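Local coordinates for putative surface-anchored fimbrial subunit (PDB 3HR6), which builds the shaft of a Corynebacterium diphtheriae pilus as its major pilin, a chain of Ig-like modules reinforced by internal covalent cross-links, at residues A[36-42]-A[78-84]; A[96-102]-A[116-122]. One frame throughout, in Å; residues are numbered along the deposited sequence. Where two conformers were deposited one is given.

Interaction 1 (A[36-42]-A[78-84]); sequences GMSFTLY and KVATKKT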
loop_
_atom_site.group_PDB
_atom_site.type_symbol
_atom_site.label_atom_id
_atom_site.label_comp_id
_atom_site.label_asym_id
_atom_site.label_seq_id
_atom_site.Cartn_x
_atom_site.Cartn_y
_atom_site.Cartn_z
ATOM N N GLY A 36 -9.031 0.280 -19.374
ATOM C CA GLY A 36 -8.437 -0.735 -18.531
ATOM C C GLY A 36 -9.436 -1.494 -17.693
ATOM O O GLY A 36 -9.055 -2.181 -16.762
ATOM N N MET A 37 -10.732 -1.336 -17.999
ATOM C CA MET A 37 -11.760 -2.043 -17.251
ATOM C C MET A 37 -11.948 -3.389 -17.918
ATOM O O MET A 37 -12.086 -3.465 -19.133
ATOM C CB MET A 37 -13.051 -1.230 -17.195
ATOM C CG MET A 37 -12.894 0.085 -16.462
ATOM S SD MET A 37 -12.667 -0.129 -14.700
ATOM C CE MET A 37 -10.896 0.153 -14.465
ATOM N N SER A 38 -11.966 -4.445 -17.104
ATOM C CA SER A 38 -11.875 -5.809 -17.596
ATOM C C SER A 38 -13.240 -6.467 -17.565
ATOM O O SER A 38 -13.921 -6.455 -16.547
ATOM C CB SER A 38 -10.892 -6.600 -16.727
ATOM O OG SER A 38 -10.902 -7.958 -17.133
ATOM N N PHE A 39 -13.635 -7.034 -18.702
ATOM C CA PHE A 39 -14.897 -7.679 -18.852
ATOM C C PHE A 39 -14.734 -9.035 -19.466
ATOM O O PHE A 39 -13.938 -9.212 -20.376
ATOM C CB PHE A 39 -15.797 -6.859 -19.763
ATOM C CG PHE A 39 -16.216 -5.563 -19.168
ATOM C CD1 PHE A 39 -17.396 -5.458 -18.431
ATOM C CD2 PHE A 39 -15.450 -4.439 -19.366
ATOM C CE1 PHE A 39 -17.771 -4.249 -17.866
ATOM C CE2 PHE A 39 -15.812 -3.246 -18.825
ATOM C CZ PHE A 39 -16.988 -3.140 -18.067
ATOM N N THR A 40 -15.528 -9.976 -18.979
ATOM C CA THR A 40 -15.679 -11.253 -19.636
ATOM C C THR A 40 -17.085 -11.331 -20.262
ATOM O O THR A 40 -18.104 -11.008 -19.623
ATOM C CB THR A 40 -15.419 -12.402 -18.656
ATOM O OG1 THR A 40 -14.093 -12.272 -18.135
ATOM C CG2 THR A 40 -15.560 -13.756 -19.339
ATOM N N LEU A 41 -17.110 -11.745 -21.528
ATOM C CA LEU A 41 -18.332 -12.062 -22.234
ATOM C C LEU A 41 -18.608 -13.564 -22.146
ATOM O O LEU A 41 -17.743 -14.374 -22.446
ATOM C CB LEU A 41 -18.235 -11.613 -23.695
ATOM C CG LEU A 41 -19.540 -11.694 -24.497
ATOM C CD1 LEU A 41 -20.556 -10.611 -24.057
ATOM C CD2 LEU A 41 -19.248 -11.605 -25.998
ATOM N N TYR A 42 -19.808 -13.916 -21.695
ATOM C CA TYR A 42 -20.325 -15.284 -21.700
ATOM C C TYR A 42 -21.549 -15.387 -22.587
ATOM O O TYR A 42 -22.374 -14.451 -22.635
ATOM C CB TYR A 42 -20.784 -15.687 -20.299
ATOM C CG TYR A 42 -19.679 -15.741 -19.265
ATOM C CD1 TYR A 42 -18.966 -16.923 -19.074
ATOM C CD2 TYR A 42 -19.367 -14.646 -18.473
ATOM C CE1 TYR A 42 -17.972 -17.011 -18.148
ATOM C CE2 TYR A 42 -18.376 -14.719 -17.520
ATOM C CZ TYR A 42 -17.662 -15.919 -17.378
ATOM O OH TYR A 42 -16.668 -16.049 -16.457
ATOM N N LYS A 78 -18.074 -19.211 -21.483
ATOM C CA LYS A 78 -17.159 -18.077 -21.704
ATOM C C LYS A 78 -16.815 -17.948 -23.185
ATOM O O LYS A 78 -16.600 -18.956 -23.861
ATOM C CB LYS A 78 -15.869 -18.203 -20.865
ATOM C CG LYS A 78 -14.883 -17.041 -21.071
ATOM C CD LYS A 78 -13.674 -17.076 -20.151
ATOM C CE LYS A 78 -12.530 -16.270 -20.783
ATOM N NZ LYS A 78 -11.341 -16.016 -19.925
ATOM N N VAL A 79 -16.811 -16.706 -23.681
ATOM C CA VAL A 79 -16.424 -16.397 -25.050
ATOM C C VAL A 79 -15.045 -15.766 -25.072
ATOM O O VAL A 79 -14.154 -16.217 -25.784
ATOM C CB VAL A 79 -17.392 -15.397 -25.720
ATOM C CG1 VAL A 79 -16.893 -15.083 -27.112
ATOM C CG2 VAL A 79 -18.827 -15.931 -25.765
ATOM N N ALA A 80 -14.873 -14.700 -24.296
ATOM C CA ALA A 80 -13.612 -13.994 -24.252
ATOM C C ALA A 80 -13.589 -13.026 -23.090
ATOM O O ALA A 80 -14.602 -12.775 -22.447
ATOM C CB ALA A 80 -13.369 -13.248 -25.551
ATOM N N THR A 81 -12.399 -12.530 -22.814
ATOM C CA THR A 81 -12.220 -11.497 -21.828
ATOM C C THR A 81 -11.319 -10.422 -22.413
ATOM O O THR A 81 -10.366 -10.726 -23.119
ATOM C CB THR A 81 -11.644 -12.063 -20.503
ATOM O OG1 THR A 81 -11.634 -11.037 -19.507
ATOM C CG2 THR A 81 -10.239 -12.626 -20.693
ATOM N N LYS A 82 -11.644 -9.162 -22.139
ATOM C CA LYS A 82 -10.739 -8.077 -22.507
ATOM C C LYS A 82 -10.962 -6.805 -21.713
ATOM O O LYS A 82 -11.962 -6.634 -21.024
ATOM C CB LYS A 82 -10.812 -7.760 -23.995
ATOM C CG LYS A 82 -12.136 -7.324 -24.476
ATOM C CD LYS A 82 -12.163 -7.153 -26.024
ATOM C CE LYS A 82 -12.127 -8.475 -26.761
ATOM N NZ LYS A 82 -12.130 -8.325 -28.248
ATOM N N LYS A 83 -10.015 -5.897 -21.877
ATOM C CA LYS A 83 -10.035 -4.620 -21.195
ATOM C C LYS A 83 -10.484 -3.514 -22.155
ATOM O O LYS A 83 -10.264 -3.568 -23.367
ATOM C CB LYS A 83 -8.646 -4.310 -20.645
ATOM C CG LYS A 83 -8.322 -5.088 -19.402
ATOM C CD LYS A 83 -6.878 -4.843 -18.978
ATOM C CE LYS A 83 -6.550 -5.549 -17.701
ATOM N NZ LYS A 83 -6.489 -7.008 -17.959
ATOM N N THR A 84 -11.159 -2.520 -21.612
ATOM C CA THR A 84 -11.556 -1.389 -22.441
ATOM C C THR A 84 -10.292 -0.606 -22.876
ATOM O O THR A 84 -9.291 -0.494 -22.126
ATOM C CB THR A 84 -12.506 -0.475 -21.670
ATOM O OG1 THR A 84 -11.915 -0.117 -20.410
ATOM C CG2 THR A 84 -13.857 -1.202 -21.425
#

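Interaction 2 (A[96-102]-A[116-122]); sequences PALYLVV and PFLVAAP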
loop_
_atom_site.group_PDB
_atom_site.type_symbol
_atom_site.label_atom_id
_atom_site.label_comp_id
_atom_site.label_asym_id
_atom_site.label_seq_id
_atom_site.Cartn_x
_atom_site.Cartn_y
_atom_site.Cartn_z
ATOM N N PRO A 96 -25.435 -14.857 -33.194
ATOM C CA PRO A 96 -26.621 -14.352 -32.508
ATOM C C PRO A 96 -26.983 -15.202 -31.280
ATOM O O PRO A 96 -27.110 -16.417 -31.388
ATOM C CB PRO A 96 -27.699 -14.423 -33.589
ATOM C CG PRO A 96 -26.938 -14.272 -34.880
ATOM C CD PRO A 96 -25.635 -14.972 -34.651
ATOM N N ALA A 97 -27.100 -14.565 -30.115
ATOM C CA ALA A 97 -27.357 -15.281 -28.859
ATOM C C ALA A 97 -27.747 -14.295 -27.756
ATOM O O ALA A 97 -27.728 -13.094 -27.986
ATOM C CB ALA A 97 -26.118 -16.050 -28.432
ATOM N N LEU A 98 -28.132 -14.815 -26.587
ATOM C CA LEU A 98 -28.214 -14.023 -25.355
ATOM C C LEU A 98 -26.849 -14.072 -24.688
ATOM O O LEU A 98 -26.270 -15.155 -24.519
ATOM C CB LEU A 98 -29.288 -14.568 -24.393
ATOM C CG LEU A 98 -29.578 -13.758 -23.108
ATOM C CD1 LEU A 98 -30.105 -12.375 -23.436
ATOM C CD2 LEU A 98 -30.573 -14.498 -22.188
ATOM N N TYR A 99 -26.313 -12.902 -24.334
ATOM C CA TYR A 99 -25.007 -12.837 -23.698
ATOM C C TYR A 99 -25.061 -12.300 -22.284
ATOM O O TYR A 99 -26.002 -11.628 -21.882
ATOM C CB TYR A 99 -24.027 -12.011 -24.537
ATOM C CG TYR A 99 -23.644 -12.716 -25.825
ATOM C CD1 TYR A 99 -22.569 -13.590 -25.867
ATOM C CD2 TYR A 99 -24.373 -12.513 -27.007
ATOM C CE1 TYR A 99 -22.218 -14.246 -27.034
ATOM C CE2 TYR A 99 -24.016 -13.171 -28.193
ATOM C CZ TYR A 99 -22.936 -14.023 -28.196
ATOM O OH TYR A 99 -22.565 -14.715 -29.344
ATOM N N LEU A 100 -24.037 -12.621 -21.522
ATOM C CA LEU A 100 -23.885 -12.101 -20.182
ATOM C C LEU A 100 -22.513 -11.437 -20.099
ATOM O O LEU A 100 -21.490 -12.042 -20.446
ATOM C CB LEU A 100 -24.050 -13.225 -19.143
ATOM C CG LEU A 100 -23.852 -12.782 -17.696
ATOM C CD1 LEU A 100 -25.122 -12.180 -17.153
ATOM C CD2 LEU A 100 -23.371 -13.986 -16.832
ATOM N N VAL A 101 -22.512 -10.158 -19.710
ATOM C CA VAL A 101 -21.296 -9.376 -19.600
ATOM C C VAL A 101 -20.937 -9.266 -18.124
ATOM O O VAL A 101 -21.742 -8.781 -17.317
ATOM C CB VAL A 101 -21.473 -7.950 -20.220
ATOM C CG1 VAL A 101 -20.292 -7.043 -19.880
ATOM C CG2 VAL A 101 -21.688 -8.044 -21.736
ATOM N N VAL A 102 -19.738 -9.698 -17.776
ATOM C CA VAL A 102 -19.294 -9.696 -16.378
ATOM C C VAL A 102 -18.072 -8.804 -16.242
ATOM O O VAL A 102 -17.011 -9.125 -16.749
ATOM C CB VAL A 102 -18.965 -11.118 -15.859
ATOM C CG1 VAL A 102 -18.440 -11.068 -14.411
ATOM C CG2 VAL A 102 -20.196 -12.008 -15.933
ATOM N N PRO A 116 -23.071 -8.304 -13.107
ATOM C CA PRO A 116 -23.372 -8.970 -14.369
ATOM C C PRO A 116 -24.686 -8.522 -14.977
ATOM O O PRO A 116 -25.630 -8.176 -14.254
ATOM C CB PRO A 116 -23.440 -10.442 -13.968
ATOM C CG PRO A 116 -22.626 -10.515 -12.736
ATOM C CD PRO A 116 -22.885 -9.278 -12.014
ATOM N N PHE A 117 -24.749 -8.490 -16.306
ATOM C CA PHE A 117 -25.967 -8.109 -16.972
ATOM C C PHE A 117 -26.100 -8.783 -18.326
ATOM O O PHE A 117 -25.127 -9.153 -18.948
ATOM C CB PHE A 117 -26.059 -6.579 -17.101
ATOM C CG PHE A 117 -25.014 -5.964 -18.006
ATOM C CD1 PHE A 117 -25.302 -5.692 -19.337
ATOM C CD2 PHE A 117 -23.769 -5.622 -17.515
ATOM C CE1 PHE A 117 -24.359 -5.139 -20.175
ATOM C CE2 PHE A 117 -22.811 -5.078 -18.342
ATOM C CZ PHE A 117 -23.117 -4.792 -19.661
ATOM N N LEU A 118 -27.341 -8.942 -18.753
ATOM C CA LEU A 118 -27.669 -9.639 -19.991
ATOM C C LEU A 118 -27.693 -8.647 -21.155
ATOM O O LEU A 118 -28.077 -7.478 -20.988
ATOM C CB LEU A 118 -29.030 -10.316 -19.865
ATOM C CG LEU A 118 -29.193 -11.451 -18.843
ATOM C CD1 LEU A 118 -30.677 -11.764 -18.603
ATOM C CD2 LEU A 118 -28.411 -12.666 -19.299
ATOM N N VAL A 119 -27.254 -9.127 -22.320
ATOM C CA VAL A 119 -27.306 -8.372 -23.582
ATOM C C VAL A 119 -27.680 -9.336 -24.696
ATOM O O VAL A 119 -26.967 -10.297 -24.941
ATOM C CB VAL A 119 -25.939 -7.759 -23.979
ATOM C CG1 VAL A 119 -26.100 -6.828 -25.133
ATOM C CG2 VAL A 119 -25.294 -7.011 -22.795
ATOM N N ALA A 120 -28.770 -9.049 -25.373
ATOM C CA ALA A 120 -29.144 -9.780 -26.576
ATOM C C ALA A 120 -28.363 -9.226 -27.778
ATOM O O ALA A 120 -28.130 -8.019 -27.882
ATOM C CB ALA A 120 -30.654 -9.679 -26.819
ATOM N N ALA A 121 -27.973 -10.103 -28.702
ATOM C CA ALA A 121 -27.391 -9.648 -29.957
ATOM C C ALA A 121 -27.843 -10.596 -31.045
ATOM O O ALA A 121 -27.754 -11.807 -30.876
ATOM C CB ALA A 121 -25.860 -9.562 -29.865
ATOM N N PRO A 122 -28.388 -10.059 -32.147
ATOM C CA PRO A 122 -28.598 -8.649 -32.429
ATOM C C PRO A 122 -29.785 -8.089 -31.641
ATOM O O PRO A 122 -30.461 -8.829 -30.935
ATOM C CB PRO A 122 -28.880 -8.653 -33.935
ATOM C CG PRO A 122 -29.500 -9.948 -34.190
ATOM C CD PRO A 122 -28.890 -10.914 -33.240
#

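Interaction 1 (A[36-42]-A[78-84])
Thr84 closes one end of this antiparallel pair by gripping two successive peptide groups, those of Gly36 and Met37. Its OG1 accepts the amide of Met37 (N to OG1 2.9 Å) and is also bonded to the carbonyl of Val34, while its own carbonyl takes the amide of Gly36 in a nearly straight bond (173°). OG1 reaches Met37 because chi1 of 53° sets it between the backbone N and the carbonyl carbon of Thr84; the same torsion sends CG2 to the Phe39 ring, 3.8 Å from CE2. The Thr84 amide returns a bond to Met37 O. Phe39 and Lys82 then exchange a pair of backbone bonds, with Phe39 N 2.9 Å from Lys82 O. On the opposite face, Thr40 OG1 is bonded to Glu104 and Ser38 OG to Asn106, while the Lys82 ammonium pairs with the carbonyl of Lys90. At the far end Leu41 N gives its hydrogen to Ala80 O, and Leu41 O receives two amides, Val79 N at 2.8 Å and, weakly, Ala80 N at 3.4 Å. Beyond them the Tyr42 ring lies against Lys78, with Tyr42 CE1 3.6 Å from Lys78 CB. Val79 and Ala80 together oppose the single residue Leu41, a classic beta bulge that shifts the register by one before Tyr42, set in an antiparallel ladder of the N-terminal pilin domain.

Interaction 2 (A[96-102]-A[116-122])
Phe117 meets Val101 through an uncommon first torsion: chi1 near 66° folds the ring back over its own main chain and toward the opposing strand. There it lies alongside Val101, whose CB stands over one ring face, 3.9 Å from the centroid and displaced toward the rim, in a CH-pi contact. Val101 CG1, anti to the backbone N, comes within 3.5 Å of Phe117 CE2, whereas CG2 turns to meet CG2 of Val119 at 3.9 Å. Tyr99, farther along this face, presents its ring edge to the carbonyl oxygen of Val119, and its hydroxyl is held by Thr95 O and Arg43. Val9 and Ile7 of strand 5-13 and Val137 of strand 131-143 pack against this face, making it part of the hydrophobic core.

Across the sheet, Leu98, Leu100, Leu118 and Ala120 form a second apolar layer. Leu118 CD2 touches both leucines, 4.0 Å from Leu98 CD2 and equally far from Leu100 CD1. Pro116 CB continues this contact to Leu100 and Val102, and Leu49 covers Leu98 and Ala120.

Between the layers, three reciprocal pairs of backbone bonds join Ala97 to Ala121, Tyr99 to Val119 and Val101 to Phe117, without a break in register. At the end, Pro96 CB rests 3.7 Å from CD of Pro122, which follows a cis peptide bond. The result is a regular, twisted antiparallel beta ladder, with one face turned into the core of an Ig-like pilin domain.

How the interactions relate
Both segments of interaction 1 precede those of interaction 2 in the sequence, and the centres of the two contacts lie 12 Å apart within the N-terminal pilin domain. They are joined side by side in one sheet: strand 38-44 pairs antiparallel with strand 97-103, giving the local order 76-83, 38-44, 97-103, 117-124. Probable hydrogen bonds from Leu100 N to Tyr42 O and from Val102 N to Thr40 O stitch the two contacts together, and Phe39 CD1 packs on Val101 CG1 at 3.6 Å. Strands 38-44 and 97-103 thus each have partners on both edges, merging the two contacts into one continuous wall of this shaft module.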